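Local coordinates for beta-glucanase (Clostridium thermocellum, PDB 3WVJ), which probably hydrolyses mixed-linkage beta-1,3-1,4-glucans as an endo-acting lichenase of glycoside hydrolase family 16, built on a beta-jellyroll fold, at residues A10-F15 against E209-Y214; T50-Y55 against R201-A206; F72-Y77 against F151-D156; H136-D141 against F160-K165. All coordinates share one frame; numbering follows the deposited sequence.

Contact 1. Residues A10-F15 against E209-Y214; sequences AVFSNF and EYVKYY
A10 and V211 form a hydrogen-bonded antiparallel pair that attaches the short strand 8-11 to strand 204-214 of the beta-jellyroll. The two backbone bonds of this pair are A10 N to V211 O at 2.8 Å, almost straight at 174°, and V211 N to A10 O at 3.0 Å. V11 and Y210 follow as the non-hydrogen-bonded pair, with V11 CG2 against Y210 CB. The same Y210 CB lies 3.3 Å from A10 O, while the rest of the Y210 side chain departs from 10-15, and its OH is hydrogen-bonded to E78 OE2. A third bond, F12 N to E209 O at 2.8 Å, carries the pairing one residue past the strand, where the chain enters a type I turn from V11 to N14.

The F12 side chain extends along strand 204-214. Its CB lies 3.8 Å from E209 O. CG, placed anti to the carbonyl carbon (chi1 -59°), carries the ring obliquely alongside the backbone of 209-211, where CD2 is also 3.8 Å from E209 O. CE2 continues to Y210 CA at 4.1 Å. Beyond these residues the ring meets W20 edge-to-face. E209 and Y210 both face R80 on strand 75-82, a classic beta bulge on the other edge of the strand. The F12 ring ends with CZ 4.2 Å from CG2 of the buried V211.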
# COMPACT_ATOMS: atom_id res chain seq x y z
N ALA A 10 8.90 1.97 -11.72
CA ALA A 10 9.69 2.75 -10.82
C ALA A 10 10.55 1.81 -9.99
O ALA A 10 10.05 1.19 -9.03
CB ALA A 10 8.83 3.58 -9.91
N VAL A 11 11.84 1.70 -10.32
CA VAL A 11 12.72 0.94 -9.43
C VAL A 11 13.38 1.95 -8.53
O VAL A 11 14.11 2.83 -9.04
CB VAL A 11 13.86 0.25 -10.21
CG1 VAL A 11 14.85 -0.35 -9.22
CG2 VAL A 11 13.33 -0.85 -11.12
N PHE A 12 13.19 1.84 -7.21
CA PHE A 12 13.63 2.93 -6.31
C PHE A 12 15.15 3.10 -6.11
O PHE A 12 15.60 4.06 -5.48
CB PHE A 12 12.89 2.91 -4.98
CG PHE A 12 11.41 3.05 -5.14
CD1 PHE A 12 10.86 4.13 -5.82
CD2 PHE A 12 10.56 2.05 -4.67
CE1 PHE A 12 9.46 4.24 -6.00
CE2 PHE A 12 9.17 2.16 -4.80
CZ PHE A 12 8.62 3.25 -5.48
N SER A 13 15.92 2.15 -6.65
CA SER A 13 17.39 2.29 -6.74
C SER A 13 17.77 3.29 -7.81
O SER A 13 18.88 3.83 -7.80
CB SER A 13 18.06 0.93 -7.01
OG SER A 13 17.85 0.50 -8.32
N ASN A 14 16.87 3.50 -8.75
CA ASN A 14 17.12 4.47 -9.77
C ASN A 14 15.91 4.82 -10.59
O ASN A 14 15.63 4.11 -11.55
CB ASN A 14 18.19 3.99 -10.75
CG ASN A 14 18.52 5.08 -11.75
OD1 ASN A 14 19.00 6.13 -11.35
ND2 ASN A 14 18.15 4.89 -13.01
N PHE A 15 15.26 5.94 -10.30
CA PHE A 15 13.95 6.24 -10.91
C PHE A 15 13.66 7.73 -11.03
O PHE A 15 14.30 8.56 -10.40
CB PHE A 15 12.80 5.60 -10.07
CG PHE A 15 12.53 6.30 -8.76
CD1 PHE A 15 11.30 6.93 -8.54
CD2 PHE A 15 13.47 6.34 -7.76
CE1 PHE A 15 11.02 7.56 -7.34
CE2 PHE A 15 13.19 6.99 -6.54
CZ PHE A 15 11.96 7.60 -6.35
N GLU A 209 11.46 -2.07 -3.11
CA GLU A 209 12.48 -1.95 -4.17
C GLU A 209 11.93 -1.39 -5.46
O GLU A 209 12.63 -0.72 -6.18
CB GLU A 209 13.13 -3.29 -4.49
CG GLU A 209 13.70 -4.04 -3.30
CD GLU A 209 14.50 -5.23 -3.76
OE1 GLU A 209 14.55 -5.43 -5.01
OE2 GLU A 209 15.11 -5.90 -2.91
N TYR A 210 10.68 -1.74 -5.76
CA TYR A 210 10.07 -1.24 -7.00
C TYR A 210 8.53 -1.30 -6.96
O TYR A 210 7.94 -1.88 -6.04
CB TYR A 210 10.58 -1.97 -8.25
CG TYR A 210 10.23 -3.45 -8.47
CD1 TYR A 210 8.90 -3.87 -8.68
CD2 TYR A 210 11.23 -4.41 -8.51
CE1 TYR A 210 8.59 -5.21 -8.87
CE2 TYR A 210 10.93 -5.74 -8.73
CZ TYR A 210 9.63 -6.12 -8.92
OH TYR A 210 9.35 -7.43 -9.14
N VAL A 211 7.95 -0.69 -7.98
CA VAL A 211 6.54 -0.74 -8.31
C VAL A 211 6.50 -0.74 -9.84
O VAL A 211 7.24 0.04 -10.52
CB VAL A 211 5.86 0.52 -7.78
CG1 VAL A 211 4.56 0.78 -8.52
CG2 VAL A 211 5.64 0.43 -6.30
N LYS A 212 5.73 -1.68 -10.39
CA LYS A 212 5.56 -1.86 -11.83
C LYS A 212 4.08 -2.00 -12.15
O LYS A 212 3.28 -2.60 -11.37
CB LYS A 212 6.33 -3.07 -12.33
CG LYS A 212 7.83 -2.92 -12.21
CD LYS A 212 8.57 -4.24 -12.35
CE LYS A 212 10.06 -3.99 -12.46
NZ LYS A 212 10.80 -5.26 -12.70
N TYR A 213 3.69 -1.37 -13.25
CA TYR A 213 2.35 -1.55 -13.81
C TYR A 213 2.42 -1.97 -15.29
O TYR A 213 3.18 -1.37 -16.11
CB TYR A 213 1.50 -0.28 -13.58
CG TYR A 213 0.27 -0.16 -14.51
CD1 TYR A 213 -0.98 -0.65 -14.11
CD2 TYR A 213 0.37 0.47 -15.77
CE1 TYR A 213 -2.09 -0.54 -14.92
CE2 TYR A 213 -0.74 0.58 -16.58
CZ TYR A 213 -1.95 0.09 -16.13
OH TYR A 213 -3.04 0.15 -16.92
N TYR A 214 1.70 -3.04 -15.59
CA TYR A 214 1.60 -3.55 -16.94
C TYR A 214 0.12 -3.51 -17.37
O TYR A 214 -0.73 -4.18 -16.77
CB TYR A 214 2.13 -4.98 -17.03
CG TYR A 214 3.53 -5.17 -16.50
CD1 TYR A 214 4.67 -4.84 -17.29
CD2 TYR A 214 3.74 -5.72 -15.24
CE1 TYR A 214 5.96 -5.03 -16.81
CE2 TYR A 214 5.02 -5.93 -14.75
CZ TYR A 214 6.12 -5.59 -15.53
OH TYR A 214 7.38 -5.80 -15.01

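Contact 2. Residues T50-Y55 against R201-A206; sequences TLDREY and RTPLQA
T50 pairs with Q205 and L51 with L204 where strands 50-53 and 204-206 run antiparallel, their axes approaching to 4.7 Å with 162° between directions. L51 and L204 are the hydrogen-bonded pair: L51 N reaches L204 O at 2.9 Å, and L204 N returns to L51 O at 3.0 Å. Their side chains run alongside one another on the same face and touch where L51 CD2 meets L204 CD1 at 4.2 Å. Both also pack on I89 of strand 89-97, so this face turns into the jellyroll sandwich.

On the face bearing T50 and Q205, a polar bond forms beside an apolar touch. Q205 NE2 donates to T50 OG1 over 3.3 Å, with the hydroxyl tilted 21° from the amide plane. With T50 OG1 anti to the carbonyl carbon (chi1 -56°), CG2 falls anti to the backbone N and meets P203 CB at 3.9 Å.

Just ahead of strand 204-214, a cis peptide bond joins T202 to P203, and the T202 side chain points toward 50-55. T202 CB approaches D52 OD1 to 3.5 Å, and its CG2 packs near R53 N. T202 OG1 sits over one face of the R53 guanidinium, 3.9 Å from NH2, without a hydrogen bond. D52 OD1 accepts a weak bond from R53 N, its neighbour in sequence. Between these two segments, backbone bonds and leucine packing do most of the joining, with one long amide-to-hydroxyl bond added.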
# COMPACT_ATOMS: atom_id res chain seq x y z
N THR A 50 9.35 5.24 7.31
CA THR A 50 9.74 5.11 8.72
C THR A 50 8.68 5.72 9.60
O THR A 50 8.37 6.90 9.48
CB THR A 50 11.11 5.76 9.02
OG1 THR A 50 12.09 5.20 8.14
CG2 THR A 50 11.54 5.49 10.45
N LEU A 51 8.11 4.87 10.45
CA LEU A 51 7.16 5.25 11.47
C LEU A 51 8.00 5.54 12.70
O LEU A 51 8.85 4.74 13.13
CB LEU A 51 6.25 4.12 11.77
CG LEU A 51 5.41 4.16 13.06
CD1 LEU A 51 4.57 5.41 13.07
CD2 LEU A 51 4.50 2.94 13.13
N ASP A 52 7.79 6.72 13.23
CA ASP A 52 8.59 7.24 14.32
C ASP A 52 7.72 8.17 15.15
O ASP A 52 6.62 8.61 14.72
CB ASP A 52 9.86 7.92 13.78
CG ASP A 52 10.95 8.03 14.84
OD1 ASP A 52 10.89 7.47 15.96
OD2 ASP A 52 11.91 8.75 14.56
N ARG A 53 8.15 8.40 16.37
CA ARG A 53 7.48 9.29 17.24
C ARG A 53 7.51 10.66 16.63
O ARG A 53 8.45 11.00 15.88
CB ARG A 53 8.19 9.30 18.60
CG ARG A 53 7.39 9.93 19.73
CD ARG A 53 7.65 9.22 21.04
NE ARG A 53 7.12 7.86 20.93
CZ ARG A 53 7.63 6.78 21.52
NH1 ARG A 53 8.70 6.88 22.31
NH2 ARG A 53 7.06 5.60 21.33
N GLU A 54 6.50 11.46 16.96
CA GLU A 54 6.32 12.80 16.43
C GLU A 54 6.26 13.69 17.61
O GLU A 54 5.61 13.35 18.55
CB GLU A 54 4.99 12.91 15.64
CG GLU A 54 4.41 14.32 15.54
CD GLU A 54 4.99 15.12 14.36
OE1 GLU A 54 6.23 15.12 14.13
OE2 GLU A 54 4.19 15.76 13.64
N TYR A 55 6.90 14.85 17.54
CA TYR A 55 7.03 15.75 18.69
C TYR A 55 6.30 17.08 18.55
O TYR A 55 6.56 17.83 17.61
CB TYR A 55 8.53 15.94 19.02
CG TYR A 55 9.05 14.67 19.63
CD1 TYR A 55 8.41 14.14 20.78
CD2 TYR A 55 10.10 13.95 19.04
CE1 TYR A 55 8.81 12.94 21.35
CE2 TYR A 55 10.54 12.75 19.63
CZ TYR A 55 9.89 12.25 20.78
OH TYR A 55 10.27 11.06 21.40
N ARG A 201 6.17 1.37 19.90
CA ARG A 201 7.54 1.10 19.59
C ARG A 201 8.00 1.72 18.27
O ARG A 201 7.36 1.55 17.22
CB ARG A 201 7.73 -0.40 19.67
CG ARG A 201 8.26 -1.12 18.45
CD ARG A 201 9.76 -1.22 18.53
NE ARG A 201 10.12 -1.35 19.94
CZ ARG A 201 11.33 -1.21 20.51
NH1 ARG A 201 12.44 -0.96 19.80
NH2 ARG A 201 11.43 -1.36 21.83
N THR A 202 9.13 2.42 18.33
CA THR A 202 9.70 3.13 17.16
C THR A 202 11.25 3.01 17.20
O THR A 202 11.81 2.56 18.19
CB THR A 202 9.29 4.60 17.19
OG1 THR A 202 9.61 5.12 18.46
CG2 THR A 202 7.74 4.75 17.04
N PRO A 203 11.94 3.32 16.08
CA PRO A 203 11.40 3.48 14.72
C PRO A 203 11.00 2.11 14.25
O PRO A 203 11.47 1.12 14.81
CB PRO A 203 12.64 3.98 13.92
CG PRO A 203 13.81 3.65 14.78
CD PRO A 203 13.34 3.78 16.18
N LEU A 204 10.16 2.05 13.23
CA LEU A 204 9.80 0.85 12.48
C LEU A 204 9.87 1.27 11.00
O LEU A 204 9.58 2.40 10.70
CB LEU A 204 8.34 0.47 12.76
CG LEU A 204 8.11 -0.17 14.14
CD1 LEU A 204 6.63 -0.37 14.47
CD2 LEU A 204 8.85 -1.50 14.24
N GLN A 205 10.18 0.36 10.08
CA GLN A 205 10.24 0.70 8.66
C GLN A 205 9.77 -0.44 7.79
O GLN A 205 9.92 -1.61 8.12
CB GLN A 205 11.66 1.07 8.19
CG GLN A 205 12.61 1.59 9.24
CD GLN A 205 14.05 1.75 8.74
OE1 GLN A 205 14.73 0.76 8.49
NE2 GLN A 205 14.49 3.02 8.56
N ALA A 206 9.23 -0.06 6.65
CA ALA A 206 8.89 -0.97 5.58
C ALA A 206 9.77 -0.47 4.42
O ALA A 206 10.00 0.73 4.26
CB ALA A 206 7.40 -0.82 5.21

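Contact 3. Residues F72-Y77 against F151-D156; sequences FGYGYY and FEWRPD
W153 extends its CG anti to the backbone N (chi1 175°), laying the indole beside Y74, while F151, with CG between N and the carbonyl carbon (chi1 46°), turns its ring face to Y77 CB. These groups flank an antiparallel junction of strands 75-77 and 151-154 in the beta-jellyroll. G75 and W153 are a hydrogen-bonded pair, with G75 N to W153 O at 2.8 Å; Y77 N repeats the pattern to F151 O at 2.9 Å. The positive phi of G75, 136°, favours glycine.

The Y74 ring edge points at the face of the W153 five-membered ring in a T-shaped stack, centroids 4.8 Å apart. P155 CG makes a CH-pi contact over the Y74 ring, 3.9 Å from its centroid. Y77 CB does likewise over F151, at 4.0 Å, whereas the planes of those two rings are nearly parallel but strongly displaced. W153 NE1 is hydrogen-bonded to P175 O.

R154 bends back so that its guanidinium covers the G75 backbone; its NE makes a salt bridge to E152 OE2 at 3.2 Å, and NH2 bonds P215 O. Y77 OH, lying at the indole edge, donates to G73 O across 2.7 Å.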
# COMPACT_ATOMS: atom_id res chain seq x y z
N PHE A 72 -3.85 5.17 -12.90
CA PHE A 72 -3.61 3.96 -13.70
C PHE A 72 -4.88 3.16 -13.78
O PHE A 72 -5.60 3.05 -12.80
CB PHE A 72 -2.53 3.11 -13.06
CG PHE A 72 -1.17 3.84 -12.93
CD1 PHE A 72 -0.16 3.62 -13.83
CD2 PHE A 72 -0.97 4.75 -11.90
CE1 PHE A 72 1.07 4.29 -13.72
CE2 PHE A 72 0.22 5.43 -11.79
CZ PHE A 72 1.25 5.20 -12.69
N GLY A 73 -5.13 2.57 -14.96
CA GLY A 73 -6.36 1.77 -15.19
C GLY A 73 -6.25 0.26 -14.95
O GLY A 73 -5.34 -0.22 -14.24
N TYR A 74 -7.22 -0.50 -15.50
CA TYR A 74 -7.09 -1.98 -15.54
C TYR A 74 -5.67 -2.47 -15.90
O TYR A 74 -4.92 -1.77 -16.59
CB TYR A 74 -8.11 -2.58 -16.50
CG TYR A 74 -9.50 -2.24 -16.05
CD1 TYR A 74 -9.91 -2.53 -14.75
CD2 TYR A 74 -10.40 -1.59 -16.92
CE1 TYR A 74 -11.21 -2.23 -14.33
CE2 TYR A 74 -11.70 -1.29 -16.50
CZ TYR A 74 -12.08 -1.59 -15.21
OH TYR A 74 -13.35 -1.30 -14.78
N GLY A 75 -5.29 -3.65 -15.43
CA GLY A 75 -3.95 -4.18 -15.69
C GLY A 75 -3.32 -4.78 -14.44
O GLY A 75 -4.00 -4.95 -13.41
N TYR A 76 -2.01 -5.07 -14.54
CA TYR A 76 -1.26 -5.80 -13.49
C TYR A 76 -0.31 -4.88 -12.74
O TYR A 76 0.55 -4.19 -13.35
CB TYR A 76 -0.49 -7.02 -14.06
CG TYR A 76 0.28 -7.77 -12.99
CD1 TYR A 76 -0.39 -8.39 -11.89
CD2 TYR A 76 1.66 -7.82 -13.03
CE1 TYR A 76 0.32 -9.06 -10.91
CE2 TYR A 76 2.38 -8.49 -12.06
CZ TYR A 76 1.73 -9.10 -11.00
OH TYR A 76 2.52 -9.76 -10.05
N TYR A 77 -0.52 -4.85 -11.41
CA TYR A 77 0.23 -3.97 -10.52
C TYR A 77 1.15 -4.86 -9.69
O TYR A 77 0.72 -5.88 -9.12
CB TYR A 77 -0.71 -3.21 -9.59
CG TYR A 77 -1.62 -2.19 -10.24
CD1 TYR A 77 -1.42 -0.80 -10.01
CD2 TYR A 77 -2.67 -2.59 -11.06
CE1 TYR A 77 -2.27 0.13 -10.60
CE2 TYR A 77 -3.53 -1.69 -11.63
CZ TYR A 77 -3.34 -0.33 -11.40
OH TYR A 77 -4.22 0.56 -11.95
N PHE A 151 -1.58 -7.48 -8.06
CA PHE A 151 -2.93 -7.85 -8.49
C PHE A 151 -3.15 -7.50 -9.94
O PHE A 151 -2.67 -6.44 -10.41
CB PHE A 151 -3.98 -7.20 -7.62
CG PHE A 151 -3.76 -5.73 -7.36
CD1 PHE A 151 -4.32 -4.75 -8.19
CD2 PHE A 151 -3.00 -5.32 -6.26
CE1 PHE A 151 -4.15 -3.39 -7.94
CE2 PHE A 151 -2.80 -3.96 -6.03
CZ PHE A 151 -3.37 -2.99 -6.87
N GLU A 152 -3.83 -8.36 -10.69
CA GLU A 152 -4.34 -7.97 -12.01
C GLU A 152 -5.76 -7.53 -11.72
O GLU A 152 -6.60 -8.33 -11.28
CB GLU A 152 -4.30 -9.07 -13.05
CG GLU A 152 -4.72 -8.54 -14.45
CD GLU A 152 -5.13 -9.60 -15.48
OE1 GLU A 152 -5.79 -10.60 -15.12
OE2 GLU A 152 -4.83 -9.46 -16.68
N TRP A 153 -6.01 -6.26 -11.97
CA TRP A 153 -7.30 -5.63 -11.87
C TRP A 153 -7.95 -5.54 -13.22
O TRP A 153 -7.37 -4.99 -14.19
CB TRP A 153 -7.14 -4.25 -11.27
CG TRP A 153 -8.38 -3.39 -11.18
CD1 TRP A 153 -9.72 -3.78 -10.90
CD2 TRP A 153 -8.42 -1.93 -11.27
NE1 TRP A 153 -10.55 -2.67 -10.86
CE2 TRP A 153 -9.84 -1.54 -11.10
CE3 TRP A 153 -7.48 -0.94 -11.56
CZ2 TRP A 153 -10.25 -0.20 -11.18
CZ3 TRP A 153 -7.89 0.38 -11.61
CH2 TRP A 153 -9.24 0.75 -11.43
N ARG A 154 -9.18 -6.05 -13.29
CA ARG A 154 -9.97 -6.09 -14.52
C ARG A 154 -11.41 -5.71 -14.21
O ARG A 154 -11.81 -5.59 -13.04
CB ARG A 154 -9.88 -7.46 -15.22
CG ARG A 154 -8.51 -7.83 -15.78
CD ARG A 154 -8.23 -7.13 -17.11
NE ARG A 154 -6.80 -7.04 -17.35
CZ ARG A 154 -6.23 -6.15 -18.17
NH1 ARG A 154 -7.01 -5.28 -18.84
NH2 ARG A 154 -4.90 -6.11 -18.34
N PRO A 155 -12.21 -5.46 -15.25
CA PRO A 155 -13.55 -4.94 -14.93
C PRO A 155 -14.37 -5.87 -14.06
O PRO A 155 -15.23 -5.42 -13.27
CB PRO A 155 -14.19 -4.78 -16.32
CG PRO A 155 -13.02 -4.72 -17.28
CD PRO A 155 -11.96 -5.58 -16.69
N ASP A 156 -14.13 -7.18 -14.14
CA ASP A 156 -14.96 -8.11 -13.37
C ASP A 156 -14.23 -8.77 -12.22
O ASP A 156 -14.81 -9.58 -11.50
CB ASP A 156 -15.45 -9.22 -14.29
CG ASP A 156 -16.68 -8.82 -15.09
OD1 ASP A 156 -17.42 -7.95 -14.63
OD2 ASP A 156 -16.94 -9.39 -16.18

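Contact 4. Residues H136-D141 against F160-K165; sequences HNLGFD and FYVDGK
V162 N donates to K165 O at 3.0 Å, closing the type I' turn from V162 to K165 that presents the V162 side chain to H136, L138 and F140. A longer return bond, K165 N to V162 O at 3.3 Å, completes this beta hairpin. No hydrogen bond crosses between 136-141 and 160-165, so the contact is one of side-chain packing.

V162 divides its two methyls among the three partners. Its CG1 stands anti to the backbone N (chi1 176°) and meets F140 CZ at 3.7 Å, near the plane of the ring and at its edge. The same CG1 touches L138 CD2 at 3.8 Å, the L138 and V162 side chains lying roughly perpendicular. CG2 is turned to the imidazole instead, 3.9 Å from H136 ND1. D163 OD2 approaches F140 CE2 to 3.7 Å, while D163 OD1 is bonded by T148 N. Within its own segment, F140 lays one ring face over L138 CB.

Strand 147-154 bridges the two sides: L138 and F140 both rest on its Y149, and F140 stacks on H147. Strand 134-137 pairs with 119-125, and strand 157-162 with 147-154 and 165-170, so the contact joins strands 134-137 and 157-162, which are not paired with each other.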
# COMPACT_ATOMS: atom_id res chain seq x y z
N HIS A 136 -4.57 -14.13 3.47
CA HIS A 136 -3.88 -15.26 2.88
C HIS A 136 -2.66 -15.67 3.66
O HIS A 136 -1.87 -14.82 4.03
CB HIS A 136 -3.47 -14.85 1.44
CG HIS A 136 -2.60 -15.87 0.72
ND1 HIS A 136 -1.35 -15.55 0.28
CD2 HIS A 136 -2.83 -17.18 0.34
CE1 HIS A 136 -0.80 -16.64 -0.32
NE2 HIS A 136 -1.71 -17.61 -0.31
N ASN A 137 -2.47 -16.98 3.86
CA ASN A 137 -1.24 -17.44 4.50
C ASN A 137 -0.09 -17.51 3.51
O ASN A 137 -0.20 -18.22 2.49
CB ASN A 137 -1.41 -18.82 5.16
CG ASN A 137 -2.66 -18.92 6.04
OD1 ASN A 137 -3.54 -19.75 5.79
ND2 ASN A 137 -2.73 -18.10 7.07
N LEU A 138 1.00 -16.80 3.78
CA LEU A 138 2.06 -16.71 2.79
C LEU A 138 2.93 -17.94 2.75
O LEU A 138 3.48 -18.27 1.70
CB LEU A 138 2.93 -15.48 3.00
CG LEU A 138 2.31 -14.08 2.90
CD1 LEU A 138 3.14 -13.09 3.68
CD2 LEU A 138 2.08 -13.59 1.46
N GLY A 139 3.08 -18.63 3.87
CA GLY A 139 3.99 -19.77 3.91
C GLY A 139 5.42 -19.30 3.99
O GLY A 139 6.34 -20.07 3.78
N PHE A 140 5.61 -18.01 4.28
CA PHE A 140 6.90 -17.46 4.67
C PHE A 140 6.64 -16.18 5.47
O PHE A 140 5.51 -15.74 5.59
CB PHE A 140 7.76 -17.11 3.43
CG PHE A 140 7.07 -16.21 2.43
CD1 PHE A 140 7.00 -14.83 2.62
CD2 PHE A 140 6.50 -16.74 1.27
CE1 PHE A 140 6.39 -14.00 1.68
CE2 PHE A 140 5.88 -15.91 0.32
CZ PHE A 140 5.84 -14.54 0.52
N ASP A 141 7.70 -15.57 5.98
CA ASP A 141 7.57 -14.34 6.75
C ASP A 141 7.88 -13.10 5.91
O ASP A 141 9.00 -12.90 5.47
CB ASP A 141 8.47 -14.38 7.97
CG ASP A 141 8.23 -13.21 8.91
OD1 ASP A 141 7.82 -12.13 8.44
OD2 ASP A 141 8.42 -13.40 10.13
N PHE A 160 -5.12 -11.80 -7.12
CA PHE A 160 -3.98 -11.51 -6.24
C PHE A 160 -2.78 -12.49 -6.40
O PHE A 160 -2.95 -13.69 -6.45
CB PHE A 160 -4.43 -11.38 -4.76
CG PHE A 160 -5.31 -10.15 -4.50
CD1 PHE A 160 -4.76 -8.93 -4.15
CD2 PHE A 160 -6.71 -10.22 -4.59
CE1 PHE A 160 -5.56 -7.79 -3.92
CE2 PHE A 160 -7.52 -9.10 -4.36
CZ PHE A 160 -6.95 -7.88 -4.00
N TYR A 161 -1.58 -11.92 -6.53
CA TYR A 161 -0.30 -12.65 -6.73
C TYR A 161 0.65 -12.48 -5.55
O TYR A 161 0.71 -11.42 -4.90
CB TYR A 161 0.41 -12.24 -8.03
CG TYR A 161 -0.37 -12.58 -9.29
CD1 TYR A 161 0.07 -13.55 -10.21
CD2 TYR A 161 -1.56 -11.92 -9.57
CE1 TYR A 161 -0.66 -13.84 -11.36
CE2 TYR A 161 -2.29 -12.21 -10.72
CZ TYR A 161 -1.86 -13.16 -11.61
OH TYR A 161 -2.67 -13.39 -12.71
N VAL A 162 1.37 -13.56 -5.24
CA VAL A 162 2.43 -13.52 -4.27
C VAL A 162 3.62 -14.15 -4.97
O VAL A 162 3.55 -15.29 -5.36
CB VAL A 162 2.03 -14.32 -3.03
CG1 VAL A 162 3.18 -14.37 -2.05
CG2 VAL A 162 0.78 -13.70 -2.37
N ASP A 163 4.72 -13.43 -5.16
CA ASP A 163 5.89 -13.99 -5.82
C ASP A 163 5.60 -14.55 -7.21
O ASP A 163 6.12 -15.62 -7.56
CB ASP A 163 6.61 -15.05 -4.95
CG ASP A 163 7.42 -14.42 -3.85
OD1 ASP A 163 7.91 -13.27 -4.08
OD2 ASP A 163 7.59 -15.04 -2.79
N GLY A 164 4.82 -13.81 -7.99
CA GLY A 164 4.56 -14.16 -9.39
C GLY A 164 3.52 -15.24 -9.63
O GLY A 164 3.36 -15.66 -10.79
N LYS A 165 2.83 -15.70 -8.55
CA LYS A 165 1.83 -16.78 -8.59
C LYS A 165 0.45 -16.35 -8.10
O LYS A 165 0.32 -15.73 -7.05
CB LYS A 165 2.29 -18.01 -7.76
CG LYS A 165 3.42 -18.80 -8.45
CD LYS A 165 3.93 -19.96 -7.60
CE LYS A 165 5.02 -20.67 -8.39
NZ LYS A 165 5.21 -22.07 -7.87

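In the fold
Strand 204-214 is common to contacts 1 and 2, whose centres lie about 24 Å apart: strand 46-53 pairs near its start and strand 8-11 further on. Strand 75-82 also pairs with 204-214, bringing in contact 3, centred about 18 Å from the centre of contact 1; the two touch through Y213 OH to Y74 O. The centre of contact 4 is about 18 Å from that of contact 3, joined through strand 157-162 beside 147-154, with Y76 against Y161. Contacts 2 and 3, centres about 32 Å apart, sit on opposite sides of the chain's centre. Along the chain, contact 1 encloses contact 2, which encloses the interleaved contacts 3 and 4. Contact 1 thus pairs the chain's first strand with its last.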